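Protein kinase (Staphylococcus aureus subsp. aureus Mu50, PDB 3PY9) probably senses peptidoglycan fragments outside the cell through its PASTA repeats, as the extracellular region of a membrane-bound serine/threonine kinase. Local coordinates at residues 172-177 with 241-246. Numbering follows the deposited sequence.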
loop_
_atom_site.group_PDB
_atom_site.type_symbol
_atom_site.label_atom_id
_atom_site.label_comp_id
_atom_site.label_asym_id
_atom_site.label_seq_id
_atom_site.Cartn_x
_atom_site.Cartn_y
_atom_site.Cartn_z
ATOM N N GLU A 172 -19.380 -0.063 -24.188
ATOM C CA GLU A 172 -20.177 0.700 -25.153
ATOM C C GLU A 172 -21.601 0.174 -25.236
ATOM O O GLU A 172 -21.833 -1.018 -25.068
ATOM C CB GLU A 172 -19.512 0.693 -26.532
ATOM C CG GLU A 172 -18.164 1.434 -26.562
ATOM C CD GLU A 172 -17.660 1.702 -27.974
ATOM O OE1 GLU A 172 -17.699 0.776 -28.827
ATOM O OE2 GLU A 172 -17.212 2.849 -28.226
ATOM N N GLU A 173 -22.548 1.077 -25.465
ATOM C CA GLU A 173 -23.951 0.708 -25.674
ATOM C C GLU A 173 -24.628 1.592 -26.713
ATOM O O GLU A 173 -24.229 2.744 -26.933
ATOM C CB GLU A 173 -24.737 0.765 -24.368
ATOM C CG GLU A 173 -24.538 -0.433 -23.457
ATOM C CD GLU A 173 -25.143 -0.230 -22.084
ATOM O OE1 GLU A 173 -25.802 0.811 -21.856
ATOM O OE2 GLU A 173 -24.955 -1.117 -21.220
ATOM N N TYR A 174 -25.658 1.046 -27.355
ATOM C CA TYR A 174 -26.465 1.815 -28.301
ATOM C C TYR A 174 -27.323 2.849 -27.581
ATOM O O TYR A 174 -27.815 2.611 -26.471
ATOM C CB TYR A 174 -27.356 0.890 -29.133
ATOM C CG TYR A 174 -26.594 0.028 -30.102
ATOM C CD1 TYR A 174 -25.880 0.603 -31.152
ATOM C CD2 TYR A 174 -26.579 -1.360 -29.968
ATOM C CE1 TYR A 174 -25.176 -0.177 -32.055
ATOM C CE2 TYR A 174 -25.871 -2.152 -30.860
ATOM C CZ TYR A 174 -25.176 -1.550 -31.900
ATOM O OH TYR A 174 -24.472 -2.309 -32.790
ATOM N N SER A 175 -27.489 3.999 -28.224
ATOM C CA SER A 175 -28.314 5.068 -27.694
ATOM C C SER A 175 -28.949 5.835 -28.830
ATOM O O SER A 175 -28.322 6.066 -29.868
ATOM C CB SER A 175 -27.494 6.033 -26.833
ATOM O OG SER A 175 -28.249 7.191 -26.517
ATOM N N ASP A 176 -30.196 6.240 -28.608
ATOM C CA ASP A 176 -30.934 7.036 -29.566
ATOM C C ASP A 176 -30.783 8.525 -29.259
ATOM O O ASP A 176 -30.832 9.354 -30.168
ATOM C CB ASP A 176 -32.401 6.596 -29.586
ATOM C CG ASP A 176 -32.573 5.160 -30.083
ATOM O OD1 ASP A 176 -32.061 4.838 -31.181
ATOM O OD2 ASP A 176 -33.211 4.347 -29.376
ATOM N N ASP A 177 -30.568 8.858 -27.985
ATOM C CA ASP A 177 -30.473 10.261 -27.565
ATOM C C ASP A 177 -29.070 10.783 -27.186
ATOM O O ASP A 177 -28.923 11.954 -26.820
ATOM C CB ASP A 177 -31.503 10.593 -26.460
ATOM C CG ASP A 177 -31.646 9.492 -25.402
ATOM O OD1 ASP A 177 -32.006 8.345 -25.755
ATOM O OD2 ASP A 177 -31.446 9.788 -24.200
ATOM N N ASP A 241 -19.774 -11.942 -31.752
ATOM C CA ASP A 241 -20.262 -11.494 -33.075
ATOM C C ASP A 241 -20.288 -9.961 -33.169
ATOM O O ASP A 241 -19.534 -9.292 -32.455
ATOM C CB ASP A 241 -21.644 -12.097 -33.395
ATOM C CG ASP A 241 -22.742 -11.609 -32.451
ATOM O OD1 ASP A 241 -22.413 -11.138 -31.345
ATOM O OD2 ASP A 241 -23.935 -11.707 -32.822
ATOM N N LYS A 242 -21.152 -9.403 -34.024
ATOM C CA LYS A 242 -21.182 -7.938 -34.234
ATOM C C LYS A 242 -21.277 -7.124 -32.931
ATOM O O LYS A 242 -20.528 -6.166 -32.738
ATOM C CB LYS A 242 -22.273 -7.521 -35.241
ATOM C CG LYS A 242 -23.661 -7.154 -34.660
ATOM C CD LYS A 242 -24.504 -8.386 -34.276
ATOM C CE LYS A 242 -25.780 -8.032 -33.498
ATOM N NZ LYS A 242 -26.737 -7.216 -34.293
ATOM N N ASP A 243 -22.170 -7.542 -32.036
ATOM C CA ASP A 243 -22.512 -6.770 -30.845
ATOM C C ASP A 243 -22.242 -7.506 -29.538
ATOM O O ASP A 243 -22.748 -7.132 -28.475
ATOM C CB ASP A 243 -23.975 -6.321 -30.921
ATOM C CG ASP A 243 -24.149 -5.061 -31.745
ATOM O OD1 ASP A 243 -23.319 -4.141 -31.598
ATOM O OD2 ASP A 243 -25.109 -4.980 -32.543
ATOM N N ASN A 244 -21.428 -8.549 -29.616
ATOM C CA ASN A 244 -21.197 -9.402 -28.468
ATOM C C ASN A 244 -19.749 -9.846 -28.445
ATOM O O ASN A 244 -19.202 -10.298 -29.457
ATOM C CB ASN A 244 -22.157 -10.590 -28.484
ATOM C CG ASN A 244 -22.553 -11.038 -27.092
ATOM O OD1 ASN A 244 -21.698 -11.275 -26.230
ATOM N ND2 ASN A 244 -23.857 -11.167 -26.863
ATOM N N ASP A 245 -19.136 -9.690 -27.277
ATOM C CA ASP A 245 -17.694 -9.824 -27.129
ATOM C C ASP A 245 -17.332 -11.144 -26.436
ATOM O O ASP A 245 -16.195 -11.335 -25.998
ATOM C CB ASP A 245 -17.131 -8.607 -26.367
ATOM C CG ASP A 245 -17.850 -7.281 -26.728
ATOM O OD1 ASP A 245 -17.756 -6.807 -27.892
ATOM O OD2 ASP A 245 -18.514 -6.705 -25.831
ATOM N N GLY A 246 -18.305 -12.054 -26.353
ATOM C CA GLY A 246 -18.134 -13.367 -25.706
ATOM C C GLY A 246 -17.836 -13.266 -24.227
ATOM O O GLY A 246 -17.258 -14.181 -23.641
#
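Y174 and D243 bridge two domains here: the tyrosine follows the end of strand 167-173 in a PASTA domain, and the aspartate sits in the type I beta turn D241-N244 of the C-terminal PASTA-like domain. Start at Y174 CB, which already points toward the turn. A chi1 of -69° turns CG away from the carbonyl carbon and carries the ring toward D243. On the way K205 makes a cation-pi contact with the ring. CE2 then comes to 3.3 Å from D243 OD1, and CZ to 3.2 Å from that same oxygen. At the tip, OH closely approaches both carboxylate oxygens as a hydrogen-bonding partner, 2.5 Å from OD1, a value short enough to be doubtful, and 2.8 Å from OD2. D243 CG lies in the ring plane at its edge, while the carboxylate stands almost perpendicular, 89° from the ring, its two oxygens on opposite sides of the ring plane. K205, already on the ring, also forms a salt bridge with OD1; K208 forms one with OD2. This positive company would be expected to keep the carboxylate negative. Within the turn, K242 NZ adds a salt bridge to D243 OD2 at 3.3 Å, weak as a hydrogen bond.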